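Local coordinates for hypothetical protein (Clostridium sporogenes ATCC 15579, PDB 4QRK) that is of unknown function but, as a right-handed beta-helix protein of the DUF2154 family, is thought to serve in cell adhesion, at residues L27-N30 / K35-I38; E43-G48 / G70-S75; G112-D117 / L126-G131. All blocks are in the same frame, centred on the assembly; numbering follows the deposited sequence.

Contact 1 (L27-N30 / K35-I38)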
loop_
_atom_site.group_PDB
_atom_site.type_symbol
_atom_site.label_atom_id
_atom_site.label_comp_id
_atom_site.label_asym_id
_atom_site.label_seq_id
_atom_site.Cartn_x
_atom_site.Cartn_y
_atom_site.Cartn_z
ATOM N N LEU A 27 -4.509 8.306 4.784
ATOM C CA LEU A 27 -3.679 8.627 3.633
ATOM C C LEU A 27 -4.374 8.111 2.386
ATOM O O LEU A 27 -4.798 6.943 2.311
ATOM C CB LEU A 27 -2.290 8.009 3.783
ATOM C CG LEU A 27 -1.283 8.178 2.641
ATOM C CD1 LEU A 27 -0.965 9.608 2.466
ATOM C CD2 LEU A 27 0.011 7.379 2.889
ATOM N N ASN A 28 -4.543 9.005 1.420
ATOM C CA ASN A 28 -5.215 8.646 0.192
ATOM C C ASN A 28 -4.317 9.031 -0.960
ATOM O O ASN A 28 -3.977 10.200 -1.126
ATOM C CB ASN A 28 -6.607 9.294 0.132
ATOM C CG ASN A 28 -7.352 8.963 -1.173
ATOM O OD1 ASN A 28 -7.291 7.847 -1.659
ATOM N ND2 ASN A 28 -8.047 9.942 -1.731
ATOM N N LEU A 29 -3.871 8.027 -1.717
ATOM C CA LEU A 29 -2.884 8.236 -2.787
ATOM C C LEU A 29 -3.472 7.883 -4.171
ATOM O O LEU A 29 -4.054 6.815 -4.371
ATOM C CB LEU A 29 -1.623 7.407 -2.529
ATOM C CG LEU A 29 -0.845 7.677 -1.241
ATOM C CD1 LEU A 29 0.324 6.727 -1.017
ATOM C CD2 LEU A 29 -0.286 9.082 -1.184
ATOM N N ASN A 30 -3.359 8.809 -5.112
ATOM C CA ASN A 30 -3.801 8.574 -6.494
ATOM C C ASN A 30 -2.645 8.756 -7.408
ATOM O O ASN A 30 -2.160 9.864 -7.547
ATOM C CB ASN A 30 -4.894 9.547 -6.892
ATOM C CG ASN A 30 -6.043 9.474 -5.967
ATOM O OD1 ASN A 30 -6.714 8.457 -5.909
ATOM N ND2 ASN A 30 -6.273 10.534 -5.207
ATOM N N LYS A 35 6.779 4.716 -10.001
ATOM C CA LYS A 35 7.258 3.944 -8.850
ATOM C C LYS A 35 6.853 4.662 -7.566
ATOM O O LYS A 35 7.107 5.852 -7.375
ATOM C CB LYS A 35 8.772 3.770 -8.910
ATOM C CG LYS A 35 9.257 2.939 -10.112
ATOM C CD LYS A 35 10.769 2.995 -10.240
ATOM C CE LYS A 35 11.316 1.937 -11.192
ATOM N NZ LYS A 35 11.023 2.243 -12.628
ATOM N N LEU A 36 6.157 3.938 -6.717
ATOM C CA LEU A 36 5.736 4.463 -5.430
ATOM C C LEU A 36 6.337 3.594 -4.338
ATOM O O LEU A 36 6.078 2.395 -4.308
ATOM C CB LEU A 36 4.206 4.400 -5.336
ATOM C CG LEU A 36 3.557 4.630 -3.980
ATOM C CD1 LEU A 36 3.939 5.949 -3.393
ATOM C CD2 LEU A 36 2.029 4.549 -4.134
ATOM N N ASN A 37 7.077 4.214 -3.412
ATOM C CA ASN A 37 7.739 3.537 -2.304
ATOM C C ASN A 37 7.354 4.161 -0.979
ATOM O O ASN A 37 7.426 5.374 -0.799
ATOM C CB ASN A 37 9.240 3.629 -2.448
ATOM C CG ASN A 37 9.756 3.004 -3.720
ATOM O OD1 ASN A 37 9.411 1.857 -4.101
ATOM N ND2 ASN A 37 10.583 3.756 -4.404
ATOM N N ILE A 38 6.879 3.335 -0.074
ATOM C CA ILE A 38 6.435 3.803 1.234
ATOM C C ILE A 38 7.108 3.014 2.318
ATOM O O ILE A 38 7.233 1.768 2.237
ATOM C CB ILE A 38 4.925 3.668 1.423
ATOM C CG1 ILE A 38 4.170 4.406 0.297
ATOM C CG2 ILE A 38 4.530 4.191 2.799
ATOM C CD1 ILE A 38 2.646 4.279 0.452
#
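Leu36 sends its CD2 methyl across the interior to Leu29 CD1, 4.2 Å away, the two side chains passing at a slant. Segments 27-30 and 35-38 are consecutive strands joined by a short turn, each in a different sheet, facing each other through side chains with no hydrogen bond between them: a beta arch, part of a coil of the right-handed beta-helix. A chi1 of 168° swings Leu36 CG away from its own amide nitrogen, and the branched end also packs against Phe114, Leu109 and Trp93. Asn37, next along, turns to the outer surface, where its ND2 hydrogen-bonds to Asn94 OD1; an amide suits this partly exposed place. Ile38 comes back to the inside. Its chi1 of -56° and extended chi2 carry CD1 straight out toward the opposite sheet, where it meets Leu29 CD1 tip to tip at 3.7 Å. A single methyl of Leu29 therefore touches both inward residues of the other strand, while Leu29 also rests on Ile74 and Leu107. Branched aliphatic residues fit here because their forked ends fill the gap between sheets. The three touching residues are buried and entirely apolar, so this contact holds the sheets together by dispersion and exclusion of water.

Contact 2 (E43-G48 / G70-S75)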
loop_
_atom_site.group_PDB
_atom_site.type_symbol
_atom_site.label_atom_id
_atom_site.label_comp_id
_atom_site.label_asym_id
_atom_site.label_seq_id
_atom_site.Cartn_x
_atom_site.Cartn_y
_atom_site.Cartn_z
ATOM N N GLU A 43 9.441 11.238 11.786
ATOM C CA GLU A 43 8.995 11.811 13.068
ATOM C C GLU A 43 7.691 12.607 13.003
ATOM O O GLU A 43 6.841 12.546 13.913
ATOM C CB GLU A 43 10.094 12.710 13.643
ATOM C CG GLU A 43 11.284 11.940 14.190
ATOM C CD GLU A 43 11.078 11.466 15.630
ATOM O OE1 GLU A 43 10.505 10.365 15.837
ATOM O OE2 GLU A 43 11.500 12.201 16.557
ATOM N N LYS A 44 7.542 13.379 11.940
ATOM C CA LYS A 44 6.317 14.144 11.716
ATOM C C LYS A 44 5.268 13.174 11.135
ATOM O O LYS A 44 5.413 11.975 11.265
ATOM C CB LYS A 44 6.580 15.335 10.777
ATOM C CG LYS A 44 7.718 16.327 11.226
ATOM C CD LYS A 44 7.517 16.849 12.647
ATOM C CE LYS A 44 8.667 17.796 13.081
ATOM N NZ LYS A 44 9.007 18.785 11.996
ATOM N N LEU A 45 4.207 13.675 10.517
ATOM C CA LEU A 45 3.158 12.788 10.022
ATOM C C LEU A 45 3.625 11.987 8.796
ATOM O O LEU A 45 3.454 10.756 8.724
ATOM C CB LEU A 45 1.910 13.599 9.693
ATOM C CG LEU A 45 0.615 12.790 9.614
ATOM C CD1 LEU A 45 0.003 12.690 10.979
ATOM C CD2 LEU A 45 -0.373 13.407 8.645
HETATM N N MSE A 46 4.220 12.710 7.852
HETATM C CA MSE A 46 4.681 12.172 6.589
HETATM C C MSE A 46 5.775 13.073 6.034
HETATM O O MSE A 46 5.720 14.297 6.213
HETATM C CB MSE A 46 3.507 12.147 5.603
HETATM C CG MSE A 46 3.832 11.651 4.215
HETATM SE SE MSE A 46 4.102 13.067 2.872
HETATM C CE MSE A 46 4.745 11.992 1.444
ATOM N N LYS A 47 6.758 12.467 5.358
ATOM C CA LYS A 47 7.752 13.189 4.605
ATOM C C LYS A 47 7.847 12.468 3.289
ATOM O O LYS A 47 7.850 11.230 3.226
ATOM C CB LYS A 47 9.104 13.180 5.320
ATOM C CG LYS A 47 10.224 13.799 4.482
ATOM C CD LYS A 47 11.594 13.737 5.130
ATOM C CE LYS A 47 12.196 12.333 5.134
ATOM N NZ LYS A 47 12.189 11.685 6.512
ATOM N N GLY A 48 7.924 13.221 2.215
ATOM C CA GLY A 48 8.052 12.597 0.922
ATOM C C GLY A 48 9.009 13.327 0.021
ATOM O O GLY A 48 9.130 14.554 0.086
ATOM N N GLY A 70 -6.443 13.227 10.487
ATOM C CA GLY A 70 -5.679 13.895 9.458
ATOM C C GLY A 70 -5.871 13.278 8.072
ATOM O O GLY A 70 -5.292 12.232 7.755
ATOM N N GLU A 71 -6.674 13.943 7.246
ATOM C CA GLU A 71 -6.943 13.493 5.890
ATOM C C GLU A 71 -5.910 14.047 4.932
ATOM O O GLU A 71 -5.903 15.228 4.637
ATOM C CB GLU A 71 -8.379 13.830 5.499
ATOM C CG GLU A 71 -9.338 13.048 6.393
ATOM C CD GLU A 71 -10.776 13.035 5.937
ATOM O OE1 GLU A 71 -11.110 13.714 4.937
ATOM O OE2 GLU A 71 -11.579 12.346 6.611
ATOM N N LEU A 72 -5.009 13.156 4.502
ATOM C CA LEU A 72 -3.876 13.506 3.657
ATOM C C LEU A 72 -4.061 12.853 2.308
ATOM O O LEU A 72 -4.072 11.623 2.189
ATOM C CB LEU A 72 -2.562 13.056 4.289
ATOM C CG LEU A 72 -1.218 13.282 3.560
ATOM C CD1 LEU A 72 -1.029 14.665 2.998
ATOM C CD2 LEU A 72 -0.127 12.985 4.519
ATOM N N GLU A 73 -4.158 13.685 1.287
ATOM C CA GLU A 73 -4.340 13.184 -0.041
ATOM C C GLU A 73 -3.200 13.626 -0.942
ATOM O O GLU A 73 -2.836 14.792 -0.992
ATOM C CB GLU A 73 -5.661 13.678 -0.606
ATOM C CG GLU A 73 -5.914 13.162 -1.998
ATOM C CD GLU A 73 -7.288 13.532 -2.484
ATOM O OE1 GLU A 73 -7.534 14.737 -2.755
ATOM O OE2 GLU A 73 -8.122 12.609 -2.558
ATOM N N ILE A 74 -2.664 12.691 -1.697
ATOM C CA ILE A 74 -1.600 13.022 -2.633
ATOM C C ILE A 74 -2.012 12.453 -3.972
ATOM O O ILE A 74 -2.270 11.249 -4.091
ATOM C CB ILE A 74 -0.273 12.428 -2.210
ATOM C CG1 ILE A 74 -0.069 12.603 -0.702
ATOM C CG2 ILE A 74 0.859 13.053 -3.064
ATOM C CD1 ILE A 74 1.298 12.219 -0.210
ATOM N N SER A 75 -2.074 13.315 -4.981
ATOM C CA SER A 75 -2.535 12.914 -6.302
ATOM C C SER A 75 -1.632 13.377 -7.430
ATOM O O SER A 75 -1.175 14.517 -7.420
ATOM C CB SER A 75 -3.953 13.436 -6.511
ATOM O OG SER A 75 -4.792 12.872 -5.530
#
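Leu72 CD2 is the meeting point of this contact, lying 3.9 Å from Met46 CB and 4.2 Å from Leu45 CD2. Met46, present as selenomethionine, runs across Leu72 at about a right angle, whereas Leu45 and Leu72 lie alongside one another, running opposite ways. Further along, Met46 meets Ile74 tip to tip, CE to CD1, at 3.8 Å. A bend at the second torsion of Met46 (chi2 -100°) turns the selenium and the terminal methyl along the strand to that isoleucine, letting one long, flexible side chain serve two neighbours. Gly48 helps make this possible: having no side chain, it leaves the place beside it to Met46 CE.

Consecutive residues of a regular strand would point to opposite faces, yet Leu45 and Met46 both point toward 70-75. The reason is a classic beta bulge, in which both residues face Val17 and make backbone hydrogen bonds to it. Outside this, Leu97 and Ile95 pack on Met46, while Ile61 and Tyr63 of strand 60-66 pack on Leu72. On the outer surface Lys47 NZ forms a salt bridge with Glu42 OE1, which suits a charged residue on that face. The inner contact itself contains no polar side-chain atom, so its cohesion depends on close-fitting shapes, and the bulge adds a second apolar residue where the strand begins.

Contact 3 (G112-D117 / L126-G131)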
loop_
_atom_site.group_PDB
_atom_site.type_symbol
_atom_site.label_atom_id
_atom_site.label_comp_id
_atom_site.label_asym_id
_atom_site.label_seq_id
_atom_site.Cartn_x
_atom_site.Cartn_y
_atom_site.Cartn_z
ATOM N N GLY A 112 2.537 0.677 -12.785
ATOM C CA GLY A 112 3.853 0.863 -12.206
ATOM C C GLY A 112 4.162 -0.103 -11.090
ATOM O O GLY A 112 3.573 -1.168 -11.022
ATOM N N GLU A 113 5.082 0.280 -10.215
ATOM C CA GLU A 113 5.536 -0.596 -9.150
ATOM C C GLU A 113 5.335 0.036 -7.804
ATOM O O GLU A 113 5.769 1.178 -7.538
ATOM C CB GLU A 113 6.994 -0.944 -9.353
ATOM C CG GLU A 113 7.277 -1.686 -10.671
ATOM C CD GLU A 113 8.761 -1.877 -10.909
ATOM O OE1 GLU A 113 9.566 -1.291 -10.148
ATOM O OE2 GLU A 113 9.131 -2.604 -11.857
ATOM N N PHE A 114 4.615 -0.685 -6.964
ATOM C CA PHE A 114 4.322 -0.212 -5.613
ATOM C C PHE A 114 5.054 -1.109 -4.610
ATOM O O PHE A 114 4.875 -2.336 -4.599
ATOM C CB PHE A 114 2.830 -0.261 -5.359
ATOM C CG PHE A 114 2.437 0.050 -3.924
ATOM C CD1 PHE A 114 2.983 1.130 -3.254
ATOM C CD2 PHE A 114 1.525 -0.743 -3.255
ATOM C CE1 PHE A 114 2.641 1.407 -1.934
ATOM C CE2 PHE A 114 1.171 -0.468 -1.939
ATOM C CZ PHE A 114 1.734 0.596 -1.276
ATOM N N LYS A 115 5.869 -0.490 -3.780
ATOM C CA LYS A 115 6.625 -1.193 -2.748
ATOM C C LYS A 115 6.412 -0.492 -1.428
ATOM O O LYS A 115 6.533 0.743 -1.313
ATOM C CB LYS A 115 8.114 -1.199 -3.085
ATOM C CG LYS A 115 8.510 -1.923 -4.355
ATOM C CD LYS A 115 10.043 -2.045 -4.378
ATOM C CE LYS A 115 10.644 -2.346 -5.741
ATOM N NZ LYS A 115 9.741 -3.105 -6.647
ATOM N N ALA A 116 6.061 -1.269 -0.415
ATOM C CA ALA A 116 5.811 -0.684 0.894
ATOM C C ALA A 116 6.209 -1.582 2.051
ATOM O O ALA A 116 5.864 -2.772 2.101
ATOM C CB ALA A 116 4.318 -0.262 1.066
ATOM N N ASP A 117 6.936 -0.980 2.974
ATOM C CA ASP A 117 7.204 -1.594 4.249
ATOM C C ASP A 117 6.301 -0.957 5.235
ATOM O O ASP A 117 6.523 0.185 5.645
ATOM C CB ASP A 117 8.634 -1.375 4.701
ATOM C CG ASP A 117 8.908 -2.013 6.076
ATOM O OD1 ASP A 117 8.108 -2.857 6.524
ATOM O OD2 ASP A 117 9.899 -1.639 6.727
ATOM N N LEU A 126 -5.707 -1.087 5.025
ATOM C CA LEU A 126 -5.023 -0.839 3.768
ATOM C C LEU A 126 -5.912 -1.308 2.644
ATOM O O LEU A 126 -6.413 -2.427 2.689
ATOM C CB LEU A 126 -3.741 -1.628 3.698
ATOM C CG LEU A 126 -2.952 -1.529 2.390
ATOM C CD1 LEU A 126 -2.396 -0.123 2.174
ATOM C CD2 LEU A 126 -1.817 -2.560 2.378
ATOM N N ASN A 127 -6.157 -0.414 1.694
ATOM C CA ASN A 127 -6.864 -0.717 0.470
ATOM C C ASN A 127 -6.007 -0.317 -0.707
ATOM O O ASN A 127 -5.612 0.852 -0.827
ATOM C CB ASN A 127 -8.194 0.049 0.403
ATOM C CG ASN A 127 -9.224 -0.543 1.324
ATOM O OD1 ASN A 127 -9.845 -1.555 1.001
ATOM N ND2 ASN A 127 -9.358 0.033 2.508
ATOM N N VAL A 128 -5.723 -1.277 -1.579
ATOM C CA VAL A 128 -4.878 -1.024 -2.751
ATOM C C VAL A 128 -5.599 -1.458 -3.992
ATOM O O VAL A 128 -6.051 -2.597 -4.053
ATOM C CB VAL A 128 -3.583 -1.869 -2.666
ATOM C CG1 VAL A 128 -2.742 -1.710 -3.897
ATOM C CG2 VAL A 128 -2.766 -1.448 -1.467
ATOM N N GLY A 129 -5.725 -0.569 -4.976
ATOM C CA GLY A 129 -6.051 -0.994 -6.329
ATOM C C GLY A 129 -4.888 -0.747 -7.286
ATOM O O GLY A 129 -4.300 0.327 -7.271
HETATM N N MSE A 130 -4.598 -1.726 -8.148
HETATM C CA MSE A 130 -3.537 -1.587 -9.139
HETATM C C MSE A 130 -4.092 -2.043 -10.488
HETATM O O MSE A 130 -4.837 -3.013 -10.585
HETATM C CB MSE A 130 -2.288 -2.370 -8.710
HETATM C CG MSE A 130 -1.197 -2.627 -9.776
HETATM SE SE MSE A 130 -0.173 -1.076 -10.382
HETATM C CE MSE A 130 0.808 -0.679 -8.765
ATOM N N GLY A 131 -3.787 -1.267 -11.530
ATOM C CA GLY A 131 -4.245 -1.590 -12.882
ATOM C C GLY A 131 -3.317 -2.614 -13.541
ATOM O O GLY A 131 -3.669 -3.787 -13.714
#
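Phe114 and Val128 make the first of the apolar contacts, with ring atom CE2 4.1 Å from Val128 CG2. The methyl comes to the ring obliquely, and the two side chains are inclined to each other. Extended from the backbone by a chi1 of 173°, the ring enters the space between the facing sheets; a flat, wide residue suits a place where Leu36, Ile38, Leu107, Leu109 and Leu137 all touch it. Val128 is compact enough to bring CG2 up to the ring at a slant, and its beta-branch is well suited to a strand.

Met130, a selenomethionine, is modelled in two conformers, and its contacts hold for one of them and are less certain. In that one, bends at the second and third torsions curl the terminal methyl beyond the selenium, placing CE 4.0 Å from Phe114 CB and 3.6 Å from the backbone atom Gly112 O. Gly112 turns the corner with backbone angles (phi 140°, psi -156°) at which a side-chain carbon would press on the carbonyl O of the residue before, so glycine suits the place. Its peptide is tied by backbone hydrogen bonds to Val132 and Lys134.

Charge is kept to the outer face, where Lys115 NZ and Glu113 OE1 form a long ion pair of 3.9 Å. Strand 113-117 lies parallel between strands 35-42 and 134-138, and the chain then passes to strand 123-130 on the facing sheet; such stacking of successive coils is the topology of the right-handed beta-helix this protein adopts.

Along the chain the three contacts follow one another without nesting, both strands of one being complete before the next begins. Each bridges the same two mixed sheets. Contacts 1 and 2 have centres 10 Å apart and meet where strands 24-32 and 69-75 lie side by side, with Asn28 N probably hydrogen-bonded to Leu72 O. Contact 3 is centred 7 Å from contact 1 in the other direction; strands 35-42 and 113-117 are neighbours there, joined by probable bonds such as Ile38 N to Lys115 O. Contacts 2 and 3 are about 17 Å apart between centres and do not touch. Contact 1 thus lies between them, and one continuous apolar core runs from the DUF2154 part into the LiaF-like C-terminal part.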